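Local structure of proteophosphoglycan (Silicibacter pomeroyi DSS-3, 2RE3) at residues F114-G119 against V145-G150; S69-E74 against A94-V99; A17-I22 against P61-L66; K109-F114 against S121-E126. The protein is of unknown function but may take part in signal transduction, and has a fold built from repeated structural motifs. All coordinates share one frame; numbering follows the deposited sequence.

Interaction 1. Residues F114-G119 against V145-G150; sequences FTTHVG and VHVRAG
F114 faces V145 and T116 faces V147 with CA-CA separations of 8.2 and 8.5 Å, too wide for backbone pairing, so the two strands meet through side chains alone. The case illustrates how a curled sheet can bring strands together that are not neighbours in it. V145 sets CG1 over one face of the F114 ring, 4.1 Å from the ring centroid and 15° off the normal, a CH-pi contact displaced toward the rim on the CG side. Two torsions aim the pair: CG of F114 lies anti to its carbonyl carbon (chi1 -71°), while CG1 of V145 sits between the backbone N and the carbonyl carbon. CG2 of V145 lies above the same side of the ring but beyond its rim, nearest F114 CD1 at 4.1 Å. Farther along, the contact narrows to a single methyl pair, T116 CG2 against V147 CG2 at 3.8 Å. The hydroxyl of T116 is engaged elsewhere, OG1 accepting from D120 N, and G119 N bonds to T116 O (3.0 Å) in the type I turn that ends the strand. At V147 and R148 the other strand carries a classic beta bulge facing L151. In the sheet, strands 96-104 and 151-155 lie between the two, and A153 of the latter touches T116, V145 and V147, while I155 packs on F114; V118, past the strand end, turns to helix 61-68.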
loop_
_atom_site.group_PDB
_atom_site.type_symbol
_atom_site.label_atom_id
_atom_site.label_comp_id
_atom_site.label_asym_id
_atom_site.label_seq_id
_atom_site.Cartn_x
_atom_site.Cartn_y
_atom_site.Cartn_z
ATOM N N PHE A 114 1.863 -10.831 1.970
ATOM C CA PHE A 114 0.655 -10.025 1.942
ATOM C C PHE A 114 0.130 -9.908 0.517
ATOM O O PHE A 114 0.911 -9.886 -0.435
ATOM C CB PHE A 114 0.964 -8.636 2.436
ATOM C CG PHE A 114 1.245 -8.557 3.896
ATOM C CD1 PHE A 114 2.510 -8.761 4.378
ATOM C CD2 PHE A 114 0.236 -8.247 4.789
ATOM C CE1 PHE A 114 2.764 -8.673 5.714
ATOM C CE2 PHE A 114 0.498 -8.145 6.129
ATOM C CZ PHE A 114 1.763 -8.366 6.591
ATOM N N THR A 115 -1.185 -9.841 0.395
ATOM C CA THR A 115 -1.863 -9.527 -0.838
ATOM C C THR A 115 -2.660 -8.246 -0.602
ATOM O O THR A 115 -3.305 -8.112 0.467
ATOM C CB THR A 115 -2.800 -10.674 -1.239
ATOM O OG1 THR A 115 -2.000 -11.846 -1.448
ATOM C CG2 THR A 115 -3.596 -10.348 -2.518
ATOM N N THR A 116 -2.564 -7.316 -1.572
ATOM C CA THR A 116 -3.252 -6.019 -1.552
ATOM C C THR A 116 -4.593 -6.094 -2.269
ATOM O O THR A 116 -4.903 -7.085 -2.950
ATOM C CB THR A 116 -2.407 -4.916 -2.258
ATOM O OG1 THR A 116 -2.321 -5.211 -3.663
ATOM C CG2 THR A 116 -0.967 -4.811 -1.636
ATOM N N HIS A 117 -5.391 -5.036 -2.151
ATOM C CA HIS A 117 -6.748 -5.040 -2.736
ATOM C C HIS A 117 -6.751 -4.971 -4.265
ATOM O O HIS A 117 -7.782 -5.092 -4.886
ATOM C CB HIS A 117 -7.625 -3.939 -2.105
ATOM C CG HIS A 117 -7.335 -2.544 -2.590
ATOM N ND1 HIS A 117 -6.109 -1.920 -2.421
ATOM C CD2 HIS A 117 -8.141 -1.638 -3.209
ATOM C CE1 HIS A 117 -6.182 -0.693 -2.911
ATOM N NE2 HIS A 117 -7.395 -0.504 -3.415
ATOM N N VAL A 118 -5.598 -4.763 -4.876
ATOM C CA VAL A 118 -5.515 -4.739 -6.324
ATOM C C VAL A 118 -4.748 -5.976 -6.816
ATOM O O VAL A 118 -4.358 -6.067 -7.972
ATOM C CB VAL A 118 -4.876 -3.445 -6.799
ATOM C CG1 VAL A 118 -5.730 -2.245 -6.332
ATOM C CG2 VAL A 118 -3.413 -3.320 -6.276
ATOM N N GLY A 119 -4.546 -6.939 -5.932
ATOM C CA GLY A 119 -4.011 -8.207 -6.346
ATOM C C GLY A 119 -2.506 -8.368 -6.245
ATOM O O GLY A 119 -2.003 -9.449 -6.547
ATOM N N VAL A 145 2.724 -2.156 5.279
ATOM C CA VAL A 145 3.790 -2.954 4.658
ATOM C C VAL A 145 4.130 -2.394 3.271
ATOM O O VAL A 145 3.260 -1.968 2.513
ATOM C CB VAL A 145 3.438 -4.450 4.563
ATOM C CG1 VAL A 145 2.165 -4.699 3.756
ATOM C CG2 VAL A 145 4.575 -5.217 3.929
ATOM N N HIS A 146 5.417 -2.350 2.971
ATOM C CA HIS A 146 5.895 -1.855 1.691
ATOM C C HIS A 146 5.586 -2.881 0.610
ATOM O O HIS A 146 5.775 -4.093 0.808
ATOM C CB HIS A 146 7.400 -1.614 1.788
ATOM C CG HIS A 146 8.057 -1.131 0.530
ATOM N ND1 HIS A 146 8.665 -1.989 -0.354
ATOM C CD2 HIS A 146 8.282 0.119 0.056
ATOM C CE1 HIS A 146 9.208 -1.292 -1.341
ATOM N NE2 HIS A 146 8.994 -0.011 -1.117
ATOM N N VAL A 147 5.072 -2.395 -0.509
ATOM C CA VAL A 147 4.749 -3.240 -1.665
ATOM C C VAL A 147 5.787 -3.003 -2.751
ATOM O O VAL A 147 6.418 -3.942 -3.207
ATOM C CB VAL A 147 3.364 -2.890 -2.233
ATOM C CG1 VAL A 147 3.034 -3.788 -3.442
ATOM C CG2 VAL A 147 2.320 -2.922 -1.104
ATOM N N ARG A 148 5.960 -1.748 -3.179
ATOM C CA ARG A 148 7.006 -1.452 -4.147
ATOM C C ARG A 148 7.293 0.029 -4.227
ATOM O O ARG A 148 6.396 0.863 -4.065
ATOM C CB ARG A 148 6.645 -1.970 -5.559
ATOM C CG ARG A 148 5.417 -1.315 -6.204
ATOM C CD ARG A 148 5.279 -1.677 -7.708
ATOM N NE ARG A 148 4.120 -0.966 -8.266
ATOM C CZ ARG A 148 2.856 -1.347 -8.096
ATOM N NH1 ARG A 148 2.578 -2.468 -7.446
ATOM N NH2 ARG A 148 1.856 -0.625 -8.602
ATOM N N ALA A 149 8.555 0.350 -4.473
ATOM C CA ALA A 149 8.956 1.689 -4.858
ATOM C C ALA A 149 8.366 2.777 -3.962
ATOM O O ALA A 149 8.018 3.859 -4.425
ATOM C CB ALA A 149 8.606 1.925 -6.314
ATOM N N GLY A 150 8.267 2.477 -2.672
ATOM C CA GLY A 150 7.725 3.414 -1.667
ATOM C C GLY A 150 6.228 3.395 -1.542
ATOM O O GLY A 150 5.648 4.142 -0.742
#

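Interaction 2. Residues S69-E74 against A94-V99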
loop_
_atom_site.group_PDB
_atom_site.type_symbol
_atom_site.label_atom_id
_atom_site.label_comp_id
_atom_site.label_asym_id
_atom_site.label_seq_id
_atom_site.Cartn_x
_atom_site.Cartn_y
_atom_site.Cartn_z
ATOM N N SER A 69 -1.352 0.302 -11.545
ATOM C CA SER A 69 -0.111 -0.135 -12.172
ATOM C C SER A 69 0.832 1.045 -12.510
ATOM O O SER A 69 2.033 0.831 -12.671
ATOM C CB SER A 69 -0.373 -0.975 -13.428
ATOM O OG SER A 69 -0.782 -0.204 -14.567
ATOM N N ILE A 70 0.299 2.265 -12.615
ATOM C CA ILE A 70 1.160 3.401 -13.000
ATOM C C ILE A 70 1.333 4.421 -11.866
ATOM O O ILE A 70 1.656 5.588 -12.097
ATOM C CB ILE A 70 0.692 4.070 -14.324
ATOM C CG1 ILE A 70 -0.784 4.530 -14.241
ATOM C CG2 ILE A 70 0.976 3.104 -15.488
ATOM C CD1 ILE A 70 -1.189 5.558 -15.304
ATOM N N LEU A 71 1.105 3.960 -10.639
ATOM C CA LEU A 71 1.339 4.783 -9.481
ATOM C C LEU A 71 2.843 4.968 -9.282
ATOM O O LEU A 71 3.643 4.017 -9.416
ATOM C CB LEU A 71 0.754 4.132 -8.249
ATOM C CG LEU A 71 -0.700 4.435 -7.931
ATOM C CD1 LEU A 71 -1.185 3.421 -6.960
ATOM C CD2 LEU A 71 -0.796 5.848 -7.342
ATOM N N LYS A 72 3.217 6.200 -8.964
ATOM C CA LYS A 72 4.581 6.552 -8.691
ATOM C C LYS A 72 4.593 7.509 -7.496
ATOM O O LYS A 72 3.796 8.449 -7.411
ATOM C CB LYS A 72 5.179 7.232 -9.917
ATOM C CG LYS A 72 6.661 7.560 -9.787
ATOM C CD LYS A 72 7.220 8.282 -11.028
ATOM C CE LYS A 72 8.769 8.176 -11.095
ATOM N NZ LYS A 72 9.361 8.881 -12.293
ATOM N N ARG A 73 5.505 7.265 -6.578
ATOM C CA ARG A 73 5.688 8.134 -5.446
ATOM C C ARG A 73 6.890 9.031 -5.696
ATOM O O ARG A 73 7.953 8.546 -6.072
ATOM C CB ARG A 73 5.955 7.276 -4.214
ATOM C CG ARG A 73 5.958 8.050 -2.939
ATOM C CD ARG A 73 6.429 7.229 -1.786
ATOM N NE ARG A 73 6.728 8.101 -0.679
ATOM C CZ ARG A 73 6.937 7.695 0.568
ATOM N NH1 ARG A 73 6.858 6.421 0.911
ATOM N NH2 ARG A 73 7.200 8.598 1.494
ATOM N N GLU A 74 6.739 10.332 -5.495
ATOM C CA GLU A 74 7.893 11.234 -5.482
ATOM C C GLU A 74 7.818 12.017 -4.197
ATOM O O GLU A 74 6.771 12.590 -3.877
ATOM C CB GLU A 74 7.889 12.165 -6.682
ATOM C CG GLU A 74 8.084 11.401 -7.978
ATOM C CD GLU A 74 7.903 12.227 -9.240
ATOM O OE1 GLU A 74 7.601 13.438 -9.172
ATOM O OE2 GLU A 74 8.058 11.642 -10.322
ATOM N N ALA A 94 -2.549 5.363 2.620
ATOM C CA ALA A 94 -1.623 4.605 1.798
ATOM C C ALA A 94 -2.301 4.378 0.461
ATOM O O ALA A 94 -3.528 4.391 0.380
ATOM C CB ALA A 94 -1.258 3.299 2.460
ATOM N N PRO A 95 -1.508 4.222 -0.610
ATOM C CA PRO A 95 -2.087 3.914 -1.915
ATOM C C PRO A 95 -2.759 2.540 -1.985
ATOM O O PRO A 95 -3.572 2.285 -2.899
ATOM C CB PRO A 95 -0.885 3.982 -2.856
ATOM C CG PRO A 95 0.341 3.829 -1.974
ATOM C CD PRO A 95 -0.040 4.392 -0.673
ATOM N N PHE A 96 -2.426 1.660 -1.039
ATOM C CA PHE A 96 -3.001 0.303 -1.039
ATOM C C PHE A 96 -3.499 -0.139 0.323
ATOM O O PHE A 96 -3.089 0.393 1.350
ATOM C CB PHE A 96 -1.975 -0.703 -1.515
ATOM C CG PHE A 96 -1.418 -0.421 -2.886
ATOM C CD1 PHE A 96 -2.221 -0.506 -4.004
ATOM C CD2 PHE A 96 -0.074 -0.148 -3.050
ATOM C CE1 PHE A 96 -1.703 -0.290 -5.253
ATOM C CE2 PHE A 96 0.460 0.071 -4.308
ATOM C CZ PHE A 96 -0.365 0.002 -5.416
ATOM N N VAL A 97 -4.405 -1.096 0.312
ATOM C CA VAL A 97 -4.802 -1.786 1.501
ATOM C C VAL A 97 -4.398 -3.250 1.345
ATOM O O VAL A 97 -4.710 -3.858 0.336
ATOM C CB VAL A 97 -6.321 -1.704 1.732
ATOM C CG1 VAL A 97 -6.751 -2.743 2.757
ATOM C CG2 VAL A 97 -6.729 -0.276 2.176
ATOM N N ALA A 98 -3.705 -3.792 2.347
ATOM C CA ALA A 98 -3.406 -5.226 2.439
ATOM C C ALA A 98 -4.644 -5.946 2.958
ATOM O O ALA A 98 -5.076 -5.691 4.087
ATOM C CB ALA A 98 -2.208 -5.485 3.395
ATOM N N VAL A 99 -5.204 -6.842 2.152
ATOM C CA VAL A 99 -6.436 -7.539 2.524
ATOM C C VAL A 99 -6.256 -8.996 2.898
ATOM O O VAL A 99 -7.194 -9.638 3.348
ATOM C CB VAL A 99 -7.462 -7.492 1.397
ATOM C CG1 VAL A 99 -7.880 -6.016 1.144
ATOM C CG2 VAL A 99 -6.907 -8.200 0.140
#
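L71 and F96 reach for each other from the two segments, an example of how one branched aliphatic residue can join two halves of a chain. Across these two segments the leucine touches with one methyl. CD1 lies 3.8 Å from F96 CZ and a little farther from CE1, approaching the ring obliquely. The same methyl also reaches P95 CB at 4.2 Å, and is thus shared between a ring carbon of the proline and the phenylalanine ring. F96 does not start out aimed at the leucine: its CB leaves the backbone across the line between the segments, and only the length of the side chain, with CG anti to the carbonyl carbon (chi1 -57°), carries CZ to the contact. P95 also packs on its neighbour, its CB lying 4.2 Å above one face of the F96 ring, offset toward the rim. Across the two segments, then, the interaction is wholly apolar, and all three residues are buried. Polar groups of the 69-74 segment are occupied away from it: K72 NZ bonds to V30 O, E74 OE1 forms a salt bridge with K86 NZ, and R73 NH1 bonds to G150 O. L71 lies on edge strand 71-74 of one six-stranded sheet, next to strand 77-81, where it touches L80. F96 opens strand 96-104 of the other sheet, and L151 of strand 151-155 packs against both L71 and F96.

Interaction 3. Residues A17-I22 against P61-L66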
loop_
_atom_site.group_PDB
_atom_site.type_symbol
_atom_site.label_atom_id
_atom_site.label_comp_id
_atom_site.label_asym_id
_atom_site.label_seq_id
_atom_site.Cartn_x
_atom_site.Cartn_y
_atom_site.Cartn_z
ATOM N N ALA A 17 -11.387 7.613 -21.029
ATOM C CA ALA A 17 -10.523 7.761 -22.198
ATOM C C ALA A 17 -9.096 7.451 -21.771
ATOM O O ALA A 17 -8.374 6.749 -22.468
ATOM C CB ALA A 17 -10.622 9.151 -22.816
ATOM N N SER A 18 -8.713 7.929 -20.600
ATOM C CA SER A 18 -7.363 7.728 -20.120
ATOM C C SER A 18 -7.081 6.274 -19.864
ATOM O O SER A 18 -6.001 5.799 -20.189
ATOM C CB SER A 18 -7.135 8.518 -18.846
ATOM O OG SER A 18 -7.283 9.882 -19.125
ATOM N N ALA A 19 -8.057 5.581 -19.276
ATOM C CA ALA A 19 -7.958 4.139 -19.039
ATOM C C ALA A 19 -7.811 3.325 -20.361
ATOM O O ALA A 19 -7.156 2.284 -20.394
ATOM C CB ALA A 19 -9.169 3.655 -18.229
ATOM N N ARG A 20 -8.426 3.808 -21.434
ATOM C CA ARG A 20 -8.322 3.161 -22.718
ATOM C C ARG A 20 -6.934 3.367 -23.330
ATOM O O ARG A 20 -6.443 2.511 -24.049
ATOM C CB ARG A 20 -9.436 3.648 -23.656
ATOM C CG ARG A 20 -10.821 3.036 -23.343
ATOM C CD ARG A 20 -11.855 3.328 -24.430
ATOM N NE ARG A 20 -12.172 4.754 -24.637
ATOM C CZ ARG A 20 -13.130 5.438 -23.997
ATOM N NH1 ARG A 20 -13.904 4.843 -23.093
ATOM N NH2 ARG A 20 -13.339 6.730 -24.285
ATOM N N ALA A 21 -6.291 4.489 -23.016
ATOM C CA ALA A 21 -4.913 4.761 -23.488
ATOM C C ALA A 21 -3.851 3.902 -22.777
ATOM O O ALA A 21 -2.796 3.653 -23.341
ATOM C CB ALA A 21 -4.586 6.223 -23.334
ATOM N N ILE A 22 -4.121 3.458 -21.553
ATOM C CA ILE A 22 -3.179 2.610 -20.826
ATOM C C ILE A 22 -3.349 1.139 -21.220
ATOM O O ILE A 22 -4.453 0.657 -21.462
ATOM C CB ILE A 22 -3.383 2.667 -19.287
ATOM C CG1 ILE A 22 -3.477 4.091 -18.766
ATOM C CG2 ILE A 22 -2.224 1.972 -18.547
ATOM C CD1 ILE A 22 -4.102 4.161 -17.424
ATOM N N PRO A 61 -13.037 -2.851 -10.230
ATOM C CA PRO A 61 -11.698 -3.248 -9.816
ATOM C C PRO A 61 -10.693 -3.341 -10.966
ATOM O O PRO A 61 -9.539 -3.007 -10.775
ATOM C CB PRO A 61 -11.908 -4.608 -9.136
ATOM C CG PRO A 61 -13.371 -4.787 -8.972
ATOM C CD PRO A 61 -14.073 -3.839 -9.861
ATOM N N ALA A 62 -11.131 -3.738 -12.161
ATOM C CA ALA A 62 -10.232 -3.781 -13.320
ATOM C C ALA A 62 -9.525 -2.429 -13.573
ATOM O O ALA A 62 -8.325 -2.384 -13.828
ATOM C CB ALA A 62 -10.984 -4.286 -14.605
HETATM N N MSE A 63 -10.272 -1.340 -13.482
HETATM C CA MSE A 63 -9.750 -0.036 -13.814
HETATM C C MSE A 63 -8.899 0.452 -12.668
HETATM O O MSE A 63 -7.857 1.115 -12.864
HETATM C CB MSE A 63 -10.879 0.929 -14.035
HETATM C CG MSE A 63 -10.411 2.334 -14.373
HETATM SE SE MSE A 63 -11.946 3.429 -14.645
HETATM C CE MSE A 63 -12.766 2.322 -16.039
ATOM N N VAL A 64 -9.332 0.130 -11.457
ATOM C CA VAL A 64 -8.526 0.482 -10.322
ATOM C C VAL A 64 -7.153 -0.233 -10.420
ATOM O O VAL A 64 -6.136 0.340 -10.040
ATOM C CB VAL A 64 -9.259 0.190 -8.991
ATOM C CG1 VAL A 64 -8.316 0.319 -7.843
ATOM C CG2 VAL A 64 -10.461 1.139 -8.817
ATOM N N ARG A 65 -7.116 -1.460 -10.936
ATOM C CA ARG A 65 -5.845 -2.201 -11.069
ATOM C C ARG A 65 -4.957 -1.566 -12.132
ATOM O O ARG A 65 -3.747 -1.435 -11.969
ATOM C CB ARG A 65 -6.098 -3.628 -11.477
ATOM C CG ARG A 65 -6.273 -4.605 -10.351
ATOM C CD ARG A 65 -6.454 -6.026 -10.906
ATOM N NE ARG A 65 -7.869 -6.299 -10.864
ATOM C CZ ARG A 65 -8.623 -6.715 -11.869
ATOM N NH1 ARG A 65 -8.136 -7.022 -13.065
ATOM N NH2 ARG A 65 -9.901 -6.862 -11.644
ATOM N N LEU A 66 -5.607 -1.130 -13.201
ATOM C CA LEU A 66 -4.950 -0.516 -14.333
ATOM C C LEU A 66 -4.279 0.793 -13.919
ATOM O O LEU A 66 -3.081 0.974 -14.149
ATOM C CB LEU A 66 -5.982 -0.286 -15.458
ATOM C CG LEU A 66 -5.482 0.051 -16.859
ATOM C CD1 LEU A 66 -4.699 -1.145 -17.418
ATOM C CD2 LEU A 66 -6.655 0.431 -17.820
#
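A19 and I22 receive L66 between them, and this apolar packing makes up most of the contact. L66 extends from its helix with CG anti to the backbone N (chi1 -166°), and its two methyls divide the work. CD2 goes to A19, 4.1 Å from its CB, while CD1 lies 4.1 Å from I22 CG2; the I22 and L66 side chains run antiparallel alongside each other. M63, a selenomethionine, adds a smaller contribution through its chain rather than its selenium, with CG 4.3 Å from A19 CB. A second kind of contact involves the backbone: L66 CD2 approaches A19 O at 3.2 Å, close packing of a methyl on a carbonyl near the end of its helix. Main-chain bonds belong to each segment separately, such as R65 N to P61 O at 2.9 Å, and I22 is the first residue to depart from helical geometry, turning its side chain back to the partner helix. F67 extends the same surface by touching both A19 and I22. The arrangement is helix-helix packing in which a small alanine lets the larger leucine come close, joining N-terminal helix 15-21 to helix 61-68.

Interaction 4. Residues K109-F114 against S121-E126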
loop_
_atom_site.group_PDB
_atom_site.type_symbol
_atom_site.label_atom_id
_atom_site.label_comp_id
_atom_site.label_asym_id
_atom_site.label_seq_id
_atom_site.Cartn_x
_atom_site.Cartn_y
_atom_site.Cartn_z
ATOM N N LYS A 109 11.820 -17.991 12.014
ATOM C CA LYS A 109 12.074 -18.272 10.604
ATOM C C LYS A 109 10.843 -17.964 9.725
ATOM O O LYS A 109 10.888 -18.162 8.507
ATOM C CB LYS A 109 12.548 -19.740 10.439
ATOM C CG LYS A 109 13.970 -20.029 11.010
ATOM C CD LYS A 109 14.190 -21.505 11.385
ATOM N N GLN A 110 9.764 -17.438 10.316
ATOM C CA GLN A 110 8.471 -17.304 9.586
ATOM C C GLN A 110 8.529 -16.245 8.480
ATOM O O GLN A 110 9.291 -15.305 8.568
ATOM C CB GLN A 110 7.291 -17.053 10.544
ATOM C CG GLN A 110 6.763 -15.643 10.596
ATOM C CD GLN A 110 5.752 -15.366 11.738
ATOM O OE1 GLN A 110 4.941 -16.224 12.126
ATOM N NE2 GLN A 110 5.795 -14.142 12.256
ATOM N N VAL A 111 7.744 -16.441 7.429
ATOM C CA VAL A 111 7.644 -15.496 6.319
ATOM C C VAL A 111 6.174 -15.090 6.103
ATOM O O VAL A 111 5.262 -15.929 6.020
ATOM C CB VAL A 111 8.226 -16.091 4.998
ATOM C CG1 VAL A 111 8.182 -15.047 3.874
ATOM C CG2 VAL A 111 9.650 -16.585 5.216
ATOM N N LEU A 112 5.951 -13.795 6.028
ATOM C CA LEU A 112 4.605 -13.244 5.869
ATOM C C LEU A 112 4.458 -12.684 4.457
ATOM O O LEU A 112 5.159 -11.746 4.084
ATOM C CB LEU A 112 4.332 -12.137 6.907
ATOM C CG LEU A 112 4.466 -12.465 8.398
ATOM C CD1 LEU A 112 4.252 -11.202 9.280
ATOM C CD2 LEU A 112 3.485 -13.525 8.777
ATOM N N THR A 113 3.559 -13.280 3.670
ATOM C CA THR A 113 3.234 -12.782 2.335
ATOM C C THR A 113 1.853 -12.110 2.322
ATOM O O THR A 113 0.819 -12.720 2.632
ATOM C CB THR A 113 3.335 -13.875 1.290
ATOM O OG1 THR A 113 4.685 -14.325 1.250
ATOM C CG2 THR A 113 2.952 -13.339 -0.097
ATOM N N PHE A 114 1.863 -10.831 1.970
ATOM C CA PHE A 114 0.655 -10.025 1.942
ATOM C C PHE A 114 0.130 -9.908 0.517
ATOM O O PHE A 114 0.911 -9.886 -0.435
ATOM C CB PHE A 114 0.964 -8.636 2.436
ATOM C CG PHE A 114 1.245 -8.557 3.896
ATOM C CD1 PHE A 114 2.510 -8.761 4.378
ATOM C CD2 PHE A 114 0.236 -8.247 4.789
ATOM C CE1 PHE A 114 2.764 -8.673 5.714
ATOM C CE2 PHE A 114 0.498 -8.145 6.129
ATOM C CZ PHE A 114 1.763 -8.366 6.591
ATOM N N SER A 121 1.247 -8.853 -4.560
ATOM C CA SER A 121 1.781 -9.685 -3.518
ATOM C C SER A 121 3.039 -8.998 -2.968
ATOM O O SER A 121 3.866 -8.543 -3.753
ATOM C CB SER A 121 2.144 -11.020 -4.158
ATOM O OG SER A 121 2.738 -11.878 -3.223
ATOM N N ALA A 122 3.213 -8.935 -1.647
ATOM C CA ALA A 122 4.472 -8.416 -1.074
ATOM C C ALA A 122 4.961 -9.300 0.029
ATOM O O ALA A 122 4.255 -9.461 1.008
ATOM C CB ALA A 122 4.271 -7.042 -0.524
ATOM N N VAL A 123 6.159 -9.862 -0.122
ATOM C CA VAL A 123 6.752 -10.699 0.900
ATOM C C VAL A 123 7.384 -9.786 1.937
ATOM O O VAL A 123 8.331 -9.037 1.616
ATOM C CB VAL A 123 7.844 -11.577 0.294
ATOM C CG1 VAL A 123 8.685 -12.241 1.394
ATOM C CG2 VAL A 123 7.233 -12.600 -0.691
ATOM N N ALA A 124 6.875 -9.813 3.168
ATOM C CA ALA A 124 7.433 -8.936 4.212
ATOM C C ALA A 124 8.867 -9.332 4.580
ATOM O O ALA A 124 9.206 -10.503 4.713
ATOM C CB ALA A 124 6.537 -8.885 5.466
ATOM N N GLY A 125 9.711 -8.338 4.737
ATOM C CA GLY A 125 11.123 -8.572 5.032
ATOM C C GLY A 125 11.862 -7.263 4.891
ATOM O O GLY A 125 11.256 -6.211 4.739
ATOM N N GLU A 126 13.175 -7.314 4.903
ATOM C CA GLU A 126 13.941 -6.089 4.811
ATOM C C GLU A 126 13.624 -5.272 3.564
ATOM O O GLU A 126 13.509 -4.066 3.654
ATOM C CB GLU A 126 15.417 -6.385 4.892
ATOM C CG GLU A 126 16.228 -5.167 5.206
ATOM C CD GLU A 126 17.676 -5.530 5.326
ATOM O OE1 GLU A 126 18.054 -5.984 6.426
ATOM O OE2 GLU A 126 18.403 -5.407 4.304
#
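T113 and V123 form a non-hydrogen-bonded pair and F114 and A122 the adjoining hydrogen-bonded pair, in two antiparallel strands whose axes approach to 4.6 Å at 161°. The hairpin shows how one ribbon can present a buried face and a more exposed one. The tight part is the backbone and the side carrying L112, F114, A122 and A124. F114 and A122 exchange two bonds, F114 N to A122 O at 2.9 Å and A122 N to F114 O at 2.8 Å. A third, A124 N to L112 O at 2.7 Å, carries the pairing past the bridged residues, and together the three fix the register of L112-F114 against A122-A124. The F114 ring turns its edge to the partner strand, with A122 O and A124 CB near the ring plane and CE1 3.8 Å from that methyl. L112 CB also meets A124 CB, and L163 of helix 157-164 covers L112 and F114 while I130 touches L112 and A124. The opposite side, with T113 and V123, packs just as closely but lies nearer solvent: V123 and S121 are exposed, T113 and V111 partly so. V123 splits its branches, CG1 lying 3.8 Å from V111 CG1 and CG2 3.6 Å from T113 OG1. The rotation of T113 that puts OG1 against V123 (chi1 -63°) also sends its methyl the other way, where T113 CG2 lies 3.5 Å from S121 OG. This is an antiparallel beta hairpin, with 121-123 as an outermost strand of the six-stranded sheet in the C-terminal domain.

Along the chain interaction 3 closes first, interaction 2 follows, and interactions 1 and 4 alternate their segments. Interactions 1 and 4 share F114 and strand 111-116, with centres 11 Å apart. Interaction 2 lies about 7 Å from interaction 1, between centres, and joins it through strand 96-104, where H117 N and V97 O probably form a hydrogen bond. Interaction 3 is more remote, about 29 Å from interaction 4 between centres, yet touches interaction 2 through I22 and I70. Two six-stranded sheets have the same strand order, consistent with repeated motifs; interaction 2 spans them, whereas interactions 1 and 4 stay within the second.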